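PDB 1S7K: acetyl transferase from Salmonella typhimurium, which transfers an acetyl group from acetyl-coenzyme A to the N-terminal alpha-amino group of ribosomal protein L7/L12, acting as a GNAT-family acetyltransferase. Local coordinates for residues T13-H23 against M72-E80; I90-I99 against G128-K136. All blocks are in the same frame, centred on the assembly; numbering follows the deposited sequence.

Contacts 1 and 2 pair strands of the same mixed sheet in a single GNAT domain. Both are partly buried, about 21 Å apart between centres; strand 80-91 lies next to strand 71-77 of contact 1, and its end enters contact 2 at I90. Contact 1 is antiparallel; one face, with L16 and I75, packs on helix 112-127, while the other carries charged and aromatic groups. Contact 2 is parallel, joins the two strands that flank that same helix in sequence, and has apolar packing at its centre with lysine and arginine at its ends. A second subunit reaches contact 2 but does not touch contact 1.

Contact 1 of 2, residues T13-H23 against M72-E80; sequences TLELRAADESH and MYLIFCQNE
R17 lies as a flat lid over the F76 ring in this antiparallel pairing of strands 14-18 and 71-77. The guanidinium is stacked on the phenyl face, its plane turned only 17° from the ring, with CZ 3.8 Å from the ring centroid in a cation-pi arrangement. Nor does the aliphatic stem stand clear: with CG anti to the carbonyl carbon (chi1 -56°) and an extended chain from there to NE, CD is drawn across the rim of the ring, 3.3 Å from F76 CE1. H23 approaches F76 from the ring's edge, its CD2 3.9 Å from F76 CZ, the two planes oblique.

On the other face of the sheet the bumps are aliphatic. L14 pushes CD2 against CB of C77 at 3.5 Å, and L16 lies alongside I75, both pointing toward helix 112-127, where I75 packs on I112 and M113, residues that contact coenzyme A when it is bound; it is absent here. Past the end of strand 14-18, A19 CB meets M72 SD at 3.6 Å.

Paired backbone bonds between E15 and F76 and between R17 and L74 set this register; A19 N to M72 O continues it at one end and, at the other, Q78 N, within the type I' turn C77-E80, to T13 O.

The polar rim of R17 is held separately from its face. NE gives a hydrogen bond, part of a salt bridge, to E15 OE2 at 2.7 Å, on the anti lone pair, while NH1 makes a weak bond to N79 OD1 and NH2 reaches a water bound by N79 O. The salt bridge, with a weak bond and a water from the turn, would restrict the guanidinium's rotation, and its charge is probably partly offset while it stays flat against F76.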
loop_
_atom_site.group_PDB
_atom_site.type_symbol
_atom_site.label_atom_id
_atom_site.label_comp_id
_atom_site.label_asym_id
_atom_site.label_seq_id
_atom_site.Cartn_x
_atom_site.Cartn_y
_atom_site.Cartn_z
ATOM N N THR A 13 -3.373 27.576 -19.542
ATOM C CA THR A 13 -2.425 26.833 -20.361
ATOM C C THR A 13 -2.252 25.342 -19.994
ATOM O O THR A 13 -1.615 24.601 -20.736
ATOM C CB THR A 13 -1.068 27.506 -20.220
ATOM O OG1 THR A 13 -0.776 27.618 -18.818
ATOM C CG2 THR A 13 -1.112 28.950 -20.775
ATOM N N LEU A 14 -2.771 24.909 -18.850
ATOM C CA LEU A 14 -2.593 23.508 -18.455
ATOM C C LEU A 14 -3.898 22.742 -18.432
ATOM O O LEU A 14 -4.978 23.294 -18.103
ATOM C CB LEU A 14 -1.984 23.480 -17.038
ATOM C CG LEU A 14 -0.601 24.107 -16.856
ATOM C CD1 LEU A 14 -0.117 24.084 -15.329
ATOM C CD2 LEU A 14 0.377 23.394 -17.782
ATOM N N GLU A 15 -3.814 21.447 -18.758
ATOM C CA GLU A 15 -4.982 20.585 -18.603
ATOM C C GLU A 15 -4.479 19.125 -18.510
ATOM O O GLU A 15 -3.352 18.821 -18.921
ATOM C CB GLU A 15 -6.006 20.776 -19.743
ATOM C CG GLU A 15 -5.680 20.133 -21.084
ATOM C CD GLU A 15 -6.806 20.333 -22.153
ATOM O OE1 GLU A 15 -7.718 21.191 -22.011
ATOM O OE2 GLU A 15 -6.736 19.606 -23.143
ATOM N N LEU A 16 -5.263 18.272 -17.854
ATOM C CA LEU A 16 -4.928 16.840 -17.700
ATOM C C LEU A 16 -5.877 16.101 -18.646
ATOM O O LEU A 16 -7.058 16.462 -18.739
ATOM C CB LEU A 16 -5.226 16.377 -16.277
ATOM C CG LEU A 16 -4.393 17.001 -15.160
ATOM C CD1 LEU A 16 -4.974 16.613 -13.810
ATOM C CD2 LEU A 16 -2.951 16.442 -15.297
ATOM N N ARG A 17 -5.353 15.123 -19.369
ATOM C CA ARG A 17 -6.174 14.308 -20.228
ATOM C C ARG A 17 -5.967 12.849 -19.779
ATOM O O ARG A 17 -4.824 12.407 -19.565
ATOM C CB ARG A 17 -5.753 14.481 -21.706
ATOM C CG ARG A 17 -5.790 15.935 -22.192
ATOM C CD ARG A 17 -5.384 16.099 -23.661
ATOM N NE ARG A 17 -5.279 17.528 -24.006
ATOM C CZ ARG A 17 -4.704 18.009 -25.112
ATOM N NH1 ARG A 17 -4.646 19.324 -25.333
ATOM N NH2 ARG A 17 -4.190 17.187 -26.018
ATOM N N ALA A 18 -7.064 12.120 -19.586
ATOM C CA ALA A 18 -6.910 10.697 -19.237
ATOM C C ALA A 18 -6.075 10.027 -20.314
ATOM O O ALA A 18 -6.291 10.228 -21.518
ATOM C CB ALA A 18 -8.242 10.015 -19.141
ATOM N N ALA A 19 -5.077 9.259 -19.895
ATOM C CA ALA A 19 -4.217 8.530 -20.835
ATOM C C ALA A 19 -5.076 7.715 -21.820
ATOM O O ALA A 19 -5.991 6.976 -21.431
ATOM C CB ALA A 19 -3.281 7.602 -20.087
ATOM N N ASP A 20 -4.793 7.876 -23.094
ATOM C CA ASP A 20 -5.544 7.153 -24.112
ATOM C C ASP A 20 -4.623 6.424 -25.048
ATOM O O ASP A 20 -3.465 6.788 -25.192
ATOM C CB ASP A 20 -6.378 8.119 -24.945
ATOM C CG ASP A 20 -7.263 7.399 -25.912
ATOM O OD1 ASP A 20 -8.329 6.877 -25.488
ATOM O OD2 ASP A 20 -6.879 7.328 -27.091
ATOM N N GLU A 21 -5.145 5.390 -25.710
ATOM C CA GLU A 21 -4.322 4.654 -26.649
ATOM C C GLU A 21 -3.702 5.666 -27.636
ATOM O O GLU A 21 -2.544 5.515 -28.039
ATOM C CB GLU A 21 -5.171 3.604 -27.388
ATOM C CG GLU A 21 -4.738 2.176 -27.111
ATOM C CD GLU A 21 -3.396 1.838 -27.759
ATOM O OE1 GLU A 21 -2.540 2.753 -27.844
ATOM O OE2 GLU A 21 -3.191 0.666 -28.173
ATOM N N SER A 22 -4.452 6.719 -27.994
ATOM C CA SER A 22 -3.905 7.699 -28.934
ATOM C C SER A 22 -2.645 8.416 -28.463
ATOM O O SER A 22 -1.919 8.985 -29.275
ATOM C CB SER A 22 -4.940 8.763 -29.285
ATOM O OG SER A 22 -5.203 9.615 -28.169
ATOM N N HIS A 23 -2.373 8.398 -27.164
ATOM C CA HIS A 23 -1.198 9.104 -26.628
ATOM C C HIS A 23 0.096 8.278 -26.666
ATOM O O HIS A 23 1.198 8.816 -26.539
ATOM C CB HIS A 23 -1.423 9.499 -25.135
ATOM C CG HIS A 23 -2.645 10.335 -24.876
ATOM N ND1 HIS A 23 -3.747 9.848 -24.207
ATOM C CD2 HIS A 23 -2.928 11.624 -25.182
ATOM C CE1 HIS A 23 -4.661 10.800 -24.113
ATOM N NE2 HIS A 23 -4.191 11.887 -24.701
ATOM N N MET A 72 -4.416 7.282 -14.689
ATOM C CA MET A 72 -3.230 7.755 -15.344
ATOM C C MET A 72 -3.628 8.952 -16.228
ATOM O O MET A 72 -4.397 8.772 -17.177
ATOM C CB MET A 72 -2.565 6.678 -16.205
ATOM C CG MET A 72 -1.366 7.249 -16.948
ATOM S SD MET A 72 -0.731 5.992 -18.059
ATOM C CE MET A 72 0.614 6.711 -18.553
ATOM N N TYR A 73 -3.136 10.157 -15.879
ATOM C CA TYR A 73 -3.421 11.324 -16.674
ATOM C C TYR A 73 -2.142 11.879 -17.297
ATOM O O TYR A 73 -1.043 11.811 -16.741
ATOM C CB TYR A 73 -4.093 12.418 -15.784
ATOM C CG TYR A 73 -5.467 12.070 -15.272
ATOM C CD1 TYR A 73 -6.611 12.292 -16.064
ATOM C CD2 TYR A 73 -5.645 11.530 -14.000
ATOM C CE1 TYR A 73 -7.922 11.967 -15.572
ATOM C CE2 TYR A 73 -6.922 11.191 -13.515
ATOM C CZ TYR A 73 -8.054 11.416 -14.305
ATOM O OH TYR A 73 -9.314 11.117 -13.805
ATOM N N LEU A 74 -2.299 12.460 -18.476
ATOM C CA LEU A 74 -1.230 13.121 -19.191
ATOM C C LEU A 74 -1.406 14.650 -18.977
ATOM O O LEU A 74 -2.526 15.180 -19.106
ATOM C CB LEU A 74 -1.334 12.793 -20.692
ATOM C CG LEU A 74 -0.902 11.374 -21.003
ATOM C CD1 LEU A 74 -0.828 11.161 -22.523
ATOM C CD2 LEU A 74 0.518 11.197 -20.456
ATOM N N ILE A 75 -0.316 15.320 -18.631
ATOM C CA ILE A 75 -0.266 16.772 -18.388
ATOM C C ILE A 75 0.131 17.440 -19.702
ATOM O O ILE A 75 1.194 17.117 -20.239
ATOM C CB ILE A 75 0.841 17.128 -17.349
ATOM C CG1 ILE A 75 0.527 16.579 -15.939
ATOM C CG2 ILE A 75 0.976 18.682 -17.194
ATOM C CD1 ILE A 75 1.873 16.563 -15.090
ATOM N N PHE A 76 -0.701 18.374 -20.178
ATOM C CA PHE A 76 -0.456 19.133 -21.406
ATOM C C PHE A 76 -0.331 20.591 -21.055
ATOM O O PHE A 76 -1.134 21.131 -20.305
ATOM C CB PHE A 76 -1.583 18.973 -22.411
ATOM C CG PHE A 76 -1.565 17.666 -23.094
ATOM C CD1 PHE A 76 -2.250 16.563 -22.562
ATOM C CD2 PHE A 76 -0.835 17.514 -24.263
ATOM C CE1 PHE A 76 -2.194 15.331 -23.194
ATOM C CE2 PHE A 76 -0.773 16.291 -24.905
ATOM C CZ PHE A 76 -1.460 15.194 -24.364
ATOM N N CYS A 77 0.701 21.210 -21.596
ATOM C CA CYS A 77 0.951 22.619 -21.315
ATOM C C CYS A 77 0.923 23.289 -22.687
ATOM O O CYS A 77 1.754 22.955 -23.519
ATOM C CB CYS A 77 2.329 22.732 -20.651
ATOM S SG CYS A 77 3.015 24.451 -20.513
ATOM N N GLN A 78 -0.004 24.232 -22.902
ATOM C CA GLN A 78 -0.161 24.895 -24.205
ATOM C C GLN A 78 -0.229 23.839 -25.333
ATOM O O GLN A 78 0.377 24.019 -26.404
ATOM C CB GLN A 78 0.995 25.845 -24.486
ATOM C CG GLN A 78 1.210 26.915 -23.396
ATOM C CD GLN A 78 1.960 28.137 -23.918
ATOM O OE1 GLN A 78 2.314 29.040 -23.168
ATOM N NE2 GLN A 78 2.185 28.167 -25.237
ATOM N N ASN A 79 -0.942 22.745 -25.063
ATOM C CA ASN A 79 -1.152 21.627 -26.001
ATOM C C ASN A 79 0.008 20.673 -26.303
ATOM O O ASN A 79 -0.118 19.791 -27.149
ATOM C CB ASN A 79 -1.730 22.151 -27.329
ATOM C CG ASN A 79 -3.141 22.659 -27.163
ATOM O OD1 ASN A 79 -3.965 21.973 -26.586
ATOM N ND2 ASN A 79 -3.414 23.883 -27.644
ATOM N N GLU A 80 1.110 20.819 -25.592
ATOM C CA GLU A 80 2.270 19.956 -25.769
ATOM C C GLU A 80 2.292 18.965 -24.606
ATOM O O GLU A 80 2.070 19.351 -23.476
ATOM C CB GLU A 80 3.534 20.790 -25.714
ATOM C CG GLU A 80 4.714 20.061 -26.251
ATOM C CD GLU A 80 5.977 20.847 -26.140
ATOM O OE1 GLU A 80 5.934 22.108 -26.128
ATOM O OE2 GLU A 80 7.037 20.189 -26.085
HETATM O O HOH W 1 -2.350 22.443 -22.804
HETATM O O HOH W 2 -2.679 18.370 -27.685
#

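Contact 2 of 2, residues I90-I99 against G128-K136; sequences IEPINKAAYI and GDIRRFVIK
This is a parallel strand pairing, the joint of a right-handed beta-alpha-beta crossover in the GNAT fold: strands 96-103 and 132-138 lie side by side, with helix 112-127 connecting them. Backbone bonds A97 N to R132 O, V134 N to A97 O and I99 N to V134 O bind the strands. On one face Y98 and V134 run alongside each other, V134 CG1 resting 3.5 Å from Y98 CD2, while K136 CD nears the ring from the opposite side of its plane. The other face is apolar: A97 CB meets I130 CG2 at 3.8 Å, the I130 and I90 side chains cross at about a right angle, CD1 to CD1, and I99 CD1 leans on F133 CB. F87 of strand 80-91 touches A97, I99, I130 and F133.

At the opening end, K95 and A96 face E91 in a G1 bulge. This end meets the second subunit, where N94 bonds to Y164 of that chain and R131, salt-bridged to D180, makes a cation-pi contact with Y169 of the second subunit. K95 O serves two donors, R131 N at 3.0 Å and R132 N at 3.1 Å, while the extended K95 side chain carries NZ to 3.2 Å from G128 O.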
loop_
_atom_site.group_PDB
_atom_site.type_symbol
_atom_site.label_atom_id
_atom_site.label_comp_id
_atom_site.label_asym_id
_atom_site.label_seq_id
_atom_site.Cartn_x
_atom_site.Cartn_y
_atom_site.Cartn_z
ATOM N N ILE A 90 -5.428 2.912 -5.941
ATOM C CA ILE A 90 -6.568 3.482 -5.217
ATOM C C ILE A 90 -7.109 2.360 -4.365
ATOM O O ILE A 90 -7.019 1.187 -4.775
ATOM C CB ILE A 90 -7.671 3.962 -6.186
ATOM C CG1 ILE A 90 -7.169 5.210 -6.945
ATOM C CG2 ILE A 90 -8.965 4.273 -5.433
ATOM C CD1 ILE A 90 -8.042 5.621 -8.129
ATOM N N GLU A 91 -7.622 2.722 -3.189
ATOM C CA GLU A 91 -8.228 1.827 -2.237
ATOM C C GLU A 91 -9.692 2.325 -2.290
ATOM O O GLU A 91 -10.065 3.220 -1.554
ATOM C CB GLU A 91 -7.598 2.054 -0.867
ATOM C CG GLU A 91 -6.129 1.610 -0.818
ATOM C CD GLU A 91 -5.500 1.891 0.518
ATOM O OE1 GLU A 91 -6.225 2.386 1.420
ATOM O OE2 GLU A 91 -4.285 1.619 0.646
ATOM N N PRO A 92 -10.518 1.766 -3.214
ATOM C CA PRO A 92 -11.897 2.242 -3.317
ATOM C C PRO A 92 -12.658 2.370 -2.024
ATOM O O PRO A 92 -13.304 3.380 -1.793
ATOM C CB PRO A 92 -12.560 1.232 -4.305
ATOM C CG PRO A 92 -11.368 0.774 -5.158
ATOM C CD PRO A 92 -10.326 0.559 -4.043
ATOM N N ILE A 93 -12.555 1.376 -1.153
ATOM C CA ILE A 93 -13.346 1.433 0.068
ATOM C C ILE A 93 -12.925 2.546 0.997
ATOM O O ILE A 93 -13.756 3.184 1.601
ATOM C CB ILE A 93 -13.305 0.062 0.809
ATOM C CG1 ILE A 93 -13.699 -1.045 -0.213
ATOM C CG2 ILE A 93 -14.311 0.113 2.006
ATOM C CD1 ILE A 93 -13.269 -2.540 0.183
ATOM N N ASN A 94 -11.616 2.772 1.100
ATOM C CA ASN A 94 -11.075 3.848 1.948
ATOM C C ASN A 94 -11.070 5.219 1.209
ATOM O O ASN A 94 -10.754 6.280 1.833
ATOM C CB ASN A 94 -9.625 3.483 2.373
ATOM C CG ASN A 94 -9.553 2.177 3.182
ATOM O OD1 ASN A 94 -10.448 1.880 3.949
ATOM N ND2 ASN A 94 -8.448 1.402 3.022
ATOM N N LYS A 95 -11.447 5.204 -0.069
ATOM C CA LYS A 95 -11.465 6.415 -0.907
ATOM C C LYS A 95 -10.094 7.096 -0.750
ATOM O O LYS A 95 -10.037 8.296 -0.450
ATOM C CB LYS A 95 -12.543 7.393 -0.465
ATOM C CG LYS A 95 -13.990 6.860 -0.653
ATOM C CD LYS A 95 -14.996 8.011 -0.466
ATOM C CE LYS A 95 -16.414 7.459 -0.477
ATOM N NZ LYS A 95 -17.403 8.523 -0.522
ATOM N N ALA A 96 -9.030 6.302 -0.893
ATOM C CA ALA A 96 -7.634 6.775 -0.788
ATOM C C ALA A 96 -6.839 6.515 -2.086
ATOM O O ALA A 96 -6.940 5.431 -2.712
ATOM C CB ALA A 96 -6.939 6.070 0.402
ATOM N N ALA A 97 -6.001 7.482 -2.460
ATOM C CA ALA A 97 -5.175 7.361 -3.654
ATOM C C ALA A 97 -3.740 7.727 -3.353
ATOM O O ALA A 97 -3.507 8.681 -2.588
ATOM C CB ALA A 97 -5.695 8.252 -4.732
ATOM N N TYR A 98 -2.793 6.998 -3.939
ATOM C CA TYR A 98 -1.373 7.326 -3.765
ATOM C C TYR A 98 -0.944 8.022 -5.074
ATOM O O TYR A 98 -1.200 7.549 -6.181
ATOM C CB TYR A 98 -0.555 6.057 -3.531
ATOM C CG TYR A 98 -1.024 5.355 -2.273
ATOM C CD1 TYR A 98 -2.072 4.449 -2.296
ATOM C CD2 TYR A 98 -0.464 5.678 -1.054
ATOM C CE1 TYR A 98 -2.558 3.871 -1.077
ATOM C CE2 TYR A 98 -0.929 5.136 0.137
ATOM C CZ TYR A 98 -1.956 4.242 0.129
ATOM O OH TYR A 98 -2.349 3.696 1.329
ATOM N N ILE A 99 -0.336 9.169 -4.936
ATOM C CA ILE A 99 0.047 9.969 -6.099
ATOM C C ILE A 99 1.453 9.683 -6.689
ATOM O O ILE A 99 2.437 9.563 -5.957
ATOM C CB ILE A 99 -0.009 11.492 -5.707
ATOM C CG1 ILE A 99 -1.459 11.943 -5.461
ATOM C CG2 ILE A 99 0.671 12.325 -6.803
ATOM C CD1 ILE A 99 -1.641 13.123 -4.476
ATOM N N GLY A 128 -16.180 12.818 -5.526
ATOM C CA GLY A 128 -16.460 12.237 -4.233
ATOM C C GLY A 128 -15.931 10.857 -3.987
ATOM O O GLY A 128 -16.097 10.327 -2.866
ATOM N N ASP A 129 -15.378 10.226 -5.025
ATOM C CA ASP A 129 -14.885 8.890 -4.836
ATOM C C ASP A 129 -13.501 8.817 -4.237
ATOM O O ASP A 129 -13.034 7.729 -3.910
ATOM C CB ASP A 129 -14.984 8.022 -6.104
ATOM C CG ASP A 129 -14.450 8.694 -7.386
ATOM O OD1 ASP A 129 -14.240 7.925 -8.383
ATOM O OD2 ASP A 129 -14.280 9.938 -7.418
ATOM N N ILE A 130 -12.830 9.971 -4.074
ATOM C CA ILE A 130 -11.512 9.955 -3.395
ATOM C C ILE A 130 -11.516 11.183 -2.463
ATOM O O ILE A 130 -11.833 12.295 -2.911
ATOM C CB ILE A 130 -10.338 10.054 -4.378
ATOM C CG1 ILE A 130 -10.482 8.982 -5.469
ATOM C CG2 ILE A 130 -8.981 9.878 -3.628
ATOM C CD1 ILE A 130 -9.219 8.759 -6.261
ATOM N N ARG A 131 -11.118 10.971 -1.194
ATOM C CA ARG A 131 -11.058 11.993 -0.152
ATOM C C ARG A 131 -9.659 12.076 0.532
ATOM O O ARG A 131 -9.321 13.085 1.088
ATOM C CB ARG A 131 -12.074 11.704 0.966
ATOM C CG ARG A 131 -11.747 10.400 1.768
ATOM C CD ARG A 131 -12.973 9.990 2.573
ATOM N NE ARG A 131 -13.331 11.057 3.513
ATOM C CZ ARG A 131 -12.644 11.338 4.635
ATOM N NH1 ARG A 131 -11.561 10.654 4.984
ATOM N NH2 ARG A 131 -13.064 12.314 5.416
ATOM N N ARG A 132 -8.857 11.024 0.431
ATOM C CA ARG A 132 -7.545 10.977 1.073
ATOM C C ARG A 132 -6.483 10.836 -0.045
ATOM O O ARG A 132 -6.446 9.838 -0.786
ATOM C CB ARG A 132 -7.457 9.779 2.056
ATOM C CG ARG A 132 -6.043 9.725 2.825
ATOM C CD ARG A 132 -5.995 8.492 3.819
ATOM N NE ARG A 132 -4.618 8.073 4.024
ATOM C CZ ARG A 132 -3.722 8.745 4.752
ATOM N NH1 ARG A 132 -2.465 8.321 4.804
ATOM N NH2 ARG A 132 -4.095 9.768 5.522
ATOM N N PHE A 133 -5.639 11.856 -0.188
ATOM C CA PHE A 133 -4.649 11.832 -1.249
ATOM C C PHE A 133 -3.314 11.667 -0.610
ATOM O O PHE A 133 -2.979 12.432 0.303
ATOM C CB PHE A 133 -4.693 13.153 -2.046
ATOM C CG PHE A 133 -6.029 13.421 -2.660
ATOM C CD1 PHE A 133 -6.996 14.125 -1.948
ATOM C CD2 PHE A 133 -6.342 12.896 -3.910
ATOM C CE1 PHE A 133 -8.257 14.303 -2.470
ATOM C CE2 PHE A 133 -7.631 13.077 -4.449
ATOM C CZ PHE A 133 -8.590 13.794 -3.710
ATOM N N VAL A 134 -2.560 10.675 -1.051
ATOM C CA VAL A 134 -1.294 10.380 -0.404
ATOM C C VAL A 134 -0.092 10.468 -1.266
ATOM O O VAL A 134 -0.165 10.069 -2.408
ATOM C CB VAL A 134 -1.336 8.933 0.156
ATOM C CG1 VAL A 134 -0.030 8.581 0.901
ATOM C CG2 VAL A 134 -2.576 8.836 1.145
ATOM N N ILE A 135 0.989 11.073 -0.748
ATOM C CA ILE A 135 2.274 11.119 -1.498
ATOM C C ILE A 135 3.311 10.400 -0.672
ATOM O O ILE A 135 3.600 10.831 0.477
ATOM C CB ILE A 135 2.804 12.557 -1.719
ATOM C CG1 ILE A 135 1.943 13.235 -2.789
ATOM C CG2 ILE A 135 4.347 12.503 -2.151
ATOM C CD1 ILE A 135 2.102 14.782 -2.960
ATOM N N LYS A 136 3.859 9.307 -1.211
ATOM C CA LYS A 136 4.956 8.613 -0.525
ATOM C C LYS A 136 6.151 8.947 -1.394
ATOM O O LYS A 136 6.068 8.759 -2.641
ATOM C CB LYS A 136 4.726 7.087 -0.537
ATOM C CG LYS A 136 3.618 6.607 0.369
ATOM C CD LYS A 136 3.184 5.175 0.032
ATOM C CE LYS A 136 4.196 4.186 0.432
ATOM N NZ LYS A 136 3.785 2.834 -0.138
HETATM O O HOH W 3 -10.146 8.493 3.697
HETATM O O HOH W 4 -3.920 5.543 2.920
HETATM O O HOH W 5 2.526 8.070 -3.362
HETATM O O HOH W 6 5.017 9.646 -5.056
#